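Local coordinates for ArCE4A (Arthrobacter sp. AW19M34-1, PDB 5LFZ), which probably removes acetyl groups from acetylated amino sugars of polysaccharides such as chitin, as a metal-dependent deacetylase of carbohydrate esterase family 4, at residues A[41-46]-A[75-80]; A[158-163]-A[184-189]. All coordinates share one frame; numbering follows the deposited sequence.

Contact 1 (A[41-46]-A[75-80])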
loop_
_atom_site.group_PDB
_atom_site.type_symbol
_atom_site.label_atom_id
_atom_site.label_comp_id
_atom_site.label_asym_id
_atom_site.label_seq_id
_atom_site.Cartn_x
_atom_site.Cartn_y
_atom_site.Cartn_z
ATOM N N ARG A 41 6.914 -11.886 8.265
ATOM C CA ARG A 41 5.826 -12.708 8.781
ATOM C C ARG A 41 4.550 -12.400 8.016
ATOM O O ARG A 41 3.765 -13.292 7.706
ATOM C CB ARG A 41 5.622 -12.476 10.280
ATOM C CG ARG A 41 6.708 -13.106 11.137
ATOM C CD ARG A 41 6.738 -12.518 12.533
ATOM N NE ARG A 41 5.533 -12.849 13.287
ATOM C CZ ARG A 41 5.200 -12.273 14.434
ATOM N NH1 ARG A 41 5.986 -11.342 14.957
ATOM N NH2 ARG A 41 4.088 -12.630 15.058
ATOM N N LEU A 42 4.366 -11.124 7.699
ATOM C CA LEU A 42 3.226 -10.676 6.916
ATOM C C LEU A 42 3.248 -11.324 5.528
ATOM O O LEU A 42 2.234 -11.826 5.041
ATOM C CB LEU A 42 3.245 -9.149 6.827
ATOM C CG LEU A 42 2.132 -8.393 6.124
ATOM C CD1 LEU A 42 0.827 -8.990 6.522
ATOM C CD2 LEU A 42 2.193 -6.924 6.527
ATOM N N LEU A 43 4.420 -11.328 4.904
ATOM C CA LEU A 43 4.575 -11.925 3.588
ATOM C C LEU A 43 4.370 -13.437 3.647
ATOM O O LEU A 43 3.827 -14.033 2.714
ATOM C CB LEU A 43 5.952 -11.603 3.018
ATOM C CG LEU A 43 6.187 -10.162 2.568
ATOM C CD1 LEU A 43 7.660 -9.936 2.325
ATOM C CD2 LEU A 43 5.399 -9.872 1.299
ATOM N N ASP A 44 4.811 -14.048 4.742
ATOM C CA ASP A 44 4.608 -15.475 4.944
ATOM C C ASP A 44 3.116 -15.795 4.972
ATOM O O ASP A 44 2.665 -16.732 4.315
ATOM C CB ASP A 44 5.270 -15.947 6.243
ATOM C CG ASP A 44 6.784 -15.998 6.149
ATOM O OD1 ASP A 44 7.332 -15.931 5.027
ATOM O OD2 ASP A 44 7.433 -16.109 7.208
ATOM N N GLU A 45 2.353 -15.010 5.728
ATOM C CA GLU A 45 0.916 -15.244 5.851
ATOM C C GLU A 45 0.201 -15.030 4.521
ATOM O O GLU A 45 -0.674 -15.812 4.146
ATOM C CB GLU A 45 0.305 -14.337 6.923
ATOM C CG GLU A 45 0.825 -14.578 8.338
ATOM C CD GLU A 45 0.534 -15.978 8.854
ATOM O OE1 GLU A 45 -0.443 -16.605 8.385
ATOM O OE2 GLU A 45 1.283 -16.453 9.734
ATOM N N LEU A 46 0.574 -13.970 3.810
ATOM C CA LEU A 46 -0.006 -13.690 2.505
ATOM C C LEU A 46 0.282 -14.827 1.530
ATOM O O LEU A 46 -0.594 -15.237 0.767
ATOM C CB LEU A 46 0.521 -12.364 1.959
ATOM C CG LEU A 46 -0.049 -11.141 2.680
ATOM C CD1 LEU A 46 0.713 -9.887 2.257
ATOM C CD2 LEU A 46 -1.537 -10.997 2.384
ATOM N N GLU A 75 7.245 -12.445 -5.144
ATOM C CA GLU A 75 6.074 -13.203 -4.709
ATOM C C GLU A 75 4.745 -12.558 -5.110
ATOM O O GLU A 75 3.693 -12.904 -4.572
ATOM C CB GLU A 75 6.139 -13.424 -3.192
ATOM C CG GLU A 75 7.301 -14.336 -2.799
ATOM C CD GLU A 75 7.547 -14.416 -1.300
ATOM O OE1 GLU A 75 6.582 -14.293 -0.525
ATOM O OE2 GLU A 75 8.716 -14.616 -0.903
ATOM N N GLY A 76 4.793 -11.631 -6.059
ATOM C CA GLY A 76 3.583 -11.158 -6.710
ATOM C C GLY A 76 2.959 -9.893 -6.149
ATOM O O GLY A 76 1.865 -9.501 -6.556
ATOM N N HIS A 77 3.649 -9.246 -5.220
ATOM C CA HIS A 77 3.122 -8.038 -4.599
ATOM C C HIS A 77 3.515 -6.800 -5.393
ATOM O O HIS A 77 4.294 -6.878 -6.352
ATOM C CB HIS A 77 3.615 -7.944 -3.155
ATOM C CG HIS A 77 3.346 -9.181 -2.360
ATOM N ND1 HIS A 77 2.086 -9.519 -1.915
ATOM C CD2 HIS A 77 4.162 -10.193 -1.979
ATOM C CE1 HIS A 77 2.141 -10.671 -1.270
ATOM N NE2 HIS A 77 3.390 -11.102 -1.294
ATOM N N GLN A 78 2.959 -5.662 -4.999
ATOM C CA GLN A 78 3.297 -4.389 -5.612
ATOM C C GLN A 78 3.955 -3.456 -4.611
ATOM O O GLN A 78 3.510 -3.338 -3.474
ATOM C CB GLN A 78 2.053 -3.727 -6.204
ATOM C CG GLN A 78 2.365 -2.416 -6.898
ATOM C CD GLN A 78 1.183 -1.847 -7.642
ATOM O OE1 GLN A 78 0.057 -2.322 -7.505
ATOM N NE2 GLN A 78 1.433 -0.816 -8.439
ATOM N N ILE A 79 5.025 -2.794 -5.034
ATOM C CA ILE A 79 5.682 -1.805 -4.195
ATOM C C ILE A 79 5.281 -0.397 -4.620
ATOM O O ILE A 79 5.422 -0.027 -5.796
ATOM C CB ILE A 79 7.212 -1.948 -4.260
ATOM C CG1 ILE A 79 7.617 -3.376 -3.863
ATOM C CG2 ILE A 79 7.888 -0.884 -3.399
ATOM C CD1 ILE A 79 9.067 -3.708 -4.124
ATOM N N GLY A 80 4.773 0.380 -3.668
ATOM C CA GLY A 80 4.477 1.784 -3.893
ATOM C C GLY A 80 5.363 2.656 -3.019
ATOM O O GLY A 80 5.984 2.169 -2.073
HETATM O O HOH W 1 4.040 -13.383 -0.059
#
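Leu43 and Leu46, one helical turn apart, offer methyl groups to the imidazole of His77. Leu43 CD2 sits 3.5 Å from His77 NE2 and equally near CD2 of the ring, while Leu46 CD1 lies 3.9 Å from His77 CE1, so the two leucines take neighbouring parts of the ring's far end. In both, CG is turned beside the backbone N (chi1 -72°), which carries the branched ends out from the helix to the imidazole. Phe55 meets the same ring edge-to-face, so the histidine has an apolar setting for its carbons.

The polar part is carried by a water. It lies in the plane of the imidazole at its edge, 2.7 Å from His77 NE2, and donates to Leu43 O at 2.9 Å and to Glu75 OE1 at 2.7 Å. Three groups with no direct hydrogen bond among them are thus tied together. ND1 is hydrogen-bonded with the backbone N of Ala53, which together with the water at NE2 helps fix the ring's rotation, and Glu75 OE2 forms a salt bridge with Arg71.

Residues 75-77 link helix 66-74 to strand 78-81; at Gly76 (phi 95°) a side chain would press on Glu75 O, so glycine suits the place. This is the alpha-to-beta connection of a beta-alpha-beta unit, packed against the preceding helix 39-48 in the NodB homology domain.

Contact 2 (A[158-163]-A[184-189])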
loop_
_atom_site.group_PDB
_atom_site.type_symbol
_atom_site.label_atom_id
_atom_site.label_comp_id
_atom_site.label_asym_id
_atom_site.label_seq_id
_atom_site.Cartn_x
_atom_site.Cartn_y
_atom_site.Cartn_z
ATOM N N ARG A 158 -12.509 -6.550 11.496
ATOM C CA ARG A 158 -13.921 -6.171 11.517
ATOM C C ARG A 158 -14.197 -4.987 10.597
ATOM O O ARG A 158 -15.113 -5.038 9.774
ATOM C CB ARG A 158 -14.380 -5.839 12.940
ATOM C CG ARG A 158 -15.868 -5.500 13.024
ATOM C CD ARG A 158 -16.276 -5.038 14.413
ATOM N NE ARG A 158 -15.571 -3.823 14.819
ATOM C CZ ARG A 158 -15.282 -3.506 16.079
ATOM N NH1 ARG A 158 -15.636 -4.315 17.071
ATOM N NH2 ARG A 158 -14.638 -2.380 16.350
ATOM N N ILE A 159 -13.403 -3.927 10.735
ATOM C CA ILE A 159 -13.591 -2.721 9.926
ATOM C C ILE A 159 -13.319 -2.990 8.451
ATOM O O ILE A 159 -14.077 -2.556 7.584
ATOM C CB ILE A 159 -12.696 -1.565 10.425
ATOM C CG1 ILE A 159 -13.127 -1.147 11.833
ATOM C CG2 ILE A 159 -12.768 -0.365 9.475
ATOM C CD1 ILE A 159 -12.220 -0.129 12.486
ATOM N N ALA A 160 -12.245 -3.716 8.164
ATOM C CA ALA A 160 -11.918 -4.055 6.784
ATOM C C ALA A 160 -13.041 -4.864 6.140
ATOM O O ALA A 160 -13.460 -4.571 5.024
ATOM C CB ALA A 160 -10.608 -4.820 6.718
ATOM N N LEU A 161 -13.534 -5.872 6.851
ATOM C CA LEU A 161 -14.563 -6.750 6.306
ATOM C C LEU A 161 -15.882 -6.021 6.084
ATOM O O LEU A 161 -16.503 -6.139 5.023
ATOM C CB LEU A 161 -14.791 -7.949 7.230
ATOM C CG LEU A 161 -15.875 -8.931 6.782
ATOM C CD1 LEU A 161 -15.525 -9.528 5.425
ATOM C CD2 LEU A 161 -16.101 -10.020 7.824
ATOM N N GLU A 162 -16.309 -5.263 7.087
ATOM C CA GLU A 162 -17.646 -4.686 7.075
ATOM C C GLU A 162 -17.757 -3.425 6.226
ATOM O O GLU A 162 -18.850 -3.081 5.782
ATOM C CB GLU A 162 -18.106 -4.380 8.503
ATOM C CG GLU A 162 -18.286 -5.611 9.369
ATOM C CD GLU A 162 -18.872 -5.283 10.730
ATOM O OE1 GLU A 162 -18.914 -4.088 11.093
ATOM O OE2 GLU A 162 -19.291 -6.223 11.435
ATOM N N GLU A 163 -16.640 -2.737 6.001
ATOM C CA GLU A 163 -16.670 -1.498 5.225
ATOM C C GLU A 163 -16.223 -1.689 3.778
ATOM O O GLU A 163 -16.480 -0.832 2.933
ATOM C CB GLU A 163 -15.802 -0.426 5.885
ATOM C CG GLU A 163 -16.372 0.134 7.176
ATOM C CD GLU A 163 -15.579 1.320 7.694
ATOM O OE1 GLU A 163 -14.763 1.867 6.925
ATOM O OE2 GLU A 163 -15.777 1.709 8.867
ATOM N N PRO A 184 -4.263 -13.454 8.447
ATOM C CA PRO A 184 -4.863 -14.757 8.144
ATOM C C PRO A 184 -6.385 -14.716 8.186
ATOM O O PRO A 184 -7.042 -15.223 7.278
ATOM C CB PRO A 184 -4.312 -15.664 9.247
ATOM C CG PRO A 184 -3.032 -15.030 9.629
ATOM C CD PRO A 184 -3.285 -13.560 9.545
ATOM N N GLN A 185 -6.934 -14.088 9.217
ATOM C CA GLN A 185 -8.378 -13.979 9.349
ATOM C C GLN A 185 -8.987 -13.015 8.326
ATOM O O GLN A 185 -10.063 -13.274 7.776
ATOM C CB GLN A 185 -8.741 -13.537 10.769
ATOM C CG GLN A 185 -10.229 -13.467 11.020
ATOM C CD GLN A 185 -10.570 -13.023 12.431
ATOM O OE1 GLN A 185 -11.739 -12.995 12.816
ATOM N NE2 GLN A 185 -9.549 -12.670 13.210
ATOM N N LEU A 186 -8.305 -11.902 8.078
ATOM C CA LEU A 186 -8.824 -10.887 7.164
ATOM C C LEU A 186 -8.971 -11.450 5.747
ATOM O O LEU A 186 -9.995 -11.250 5.089
ATOM C CB LEU A 186 -7.920 -9.653 7.159
ATOM C CG LEU A 186 -8.383 -8.575 6.175
ATOM C CD1 LEU A 186 -9.837 -8.221 6.438
ATOM C CD2 LEU A 186 -7.509 -7.340 6.253
ATOM N N VAL A 187 -7.950 -12.164 5.287
ATOM C CA VAL A 187 -7.992 -12.775 3.964
ATOM C C VAL A 187 -9.114 -13.810 3.877
ATOM O O VAL A 187 -9.894 -13.814 2.923
ATOM C CB VAL A 187 -6.652 -13.431 3.613
ATOM C CG1 VAL A 187 -6.752 -14.189 2.299
ATOM C CG2 VAL A 187 -5.565 -12.378 3.538
ATOM N N SER A 188 -9.190 -14.683 4.878
ATOM C CA SER A 188 -10.224 -15.715 4.912
ATOM C C SER A 188 -11.617 -15.109 4.817
ATOM O O SER A 188 -12.448 -15.557 4.029
ATOM C CB SER A 188 -10.118 -16.550 6.189
ATOM O OG SER A 188 -8.921 -17.308 6.196
ATOM N N LYS A 189 -11.864 -14.079 5.619
ATOM C CA LYS A 189 -13.180 -13.456 5.644
ATOM C C LYS A 189 -13.493 -12.673 4.370
ATOM O O LYS A 189 -14.634 -12.679 3.912
ATOM C CB LYS A 189 -13.315 -12.549 6.868
ATOM C CG LYS A 189 -13.595 -13.330 8.154
ATOM C CD LYS A 189 -13.700 -12.424 9.365
ATOM C CE LYS A 189 -14.029 -13.221 10.616
ATOM N NZ LYS A 189 -15.398 -13.797 10.565
#
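Ala160 and Leu186 meet where two helices of the NodB homology domain, 153-163 and 177-192, lie side by side. Around this contact the two axes run almost parallel, 13° apart and 9.9 Å from each other at closest approach, with strand 168-173 between them in the chain: an alpha-beta-alpha succession in a fold built round a parallel sheet.

The inner pair is purely apolar. Leu186 has CG opposite its backbone N (chi1 178°), a turn that takes its branched end across to the other helix although its CB does not point there directly. Its CD1 then presses on Ala160 CB at 3.5 Å, tighter than usual for two carbons, and CD2 follows at 4.0 Å. A single methyl suits Ala160, because the leucine already reaches so close to it. Beneath them the sheet closes the core: Ala160 rests on Ile170, and Leu186 on Met172 and Leu29.

Nearer the surface, Leu161 crosses Lys189 at about a right angle. Its CG likewise lies opposite the backbone N (chi1 179°), which sends one methyl to the carbonyl of Lys189 and the other to its stem: CD1 lies 3.6 Å from the backbone O of Lys189, while CD2 packs on the aliphatic chain, 3.7 Å from Lys189 CD. Extended at both chi2 and chi3, that stem runs straight past Leu161 CD2 and carries the ammonium end beyond it. Lysine fits such a margin because its stem is aliphatic and its tip charged.

Farther round segment 184-189, Ser188 bonds back to the turn before. Pro184 O accepts both Ser188 OG, at 3.0 Å, and Ser188 N, the two donors approaching from opposite faces of the carbonyl plane.

In the fold
Contact 1 closes before contact 2 opens along the chain, and their centres are about 17 Å apart. Both lie within the NodB homology range and both involve helices that pack beside the parallel sheet, whose strand 26-32 pairs with 54-57 and with 168-173. Helix 177-192 joins the two: it holds segment 184-189 and, through Val180 and Val183, also touches helix 39-48, and Glu45 OE1 comes 3.3 Å from Pro184 CG in packing. A row of helices, 66-74, 39-48, 177-192 and 153-163, is thereby linked side to side. Neither contact contains a nickel ligand, but strand 78-81 of contact 1 leads directly to His82, and strand 26-32, on which Leu186 rests, leads to Asp33.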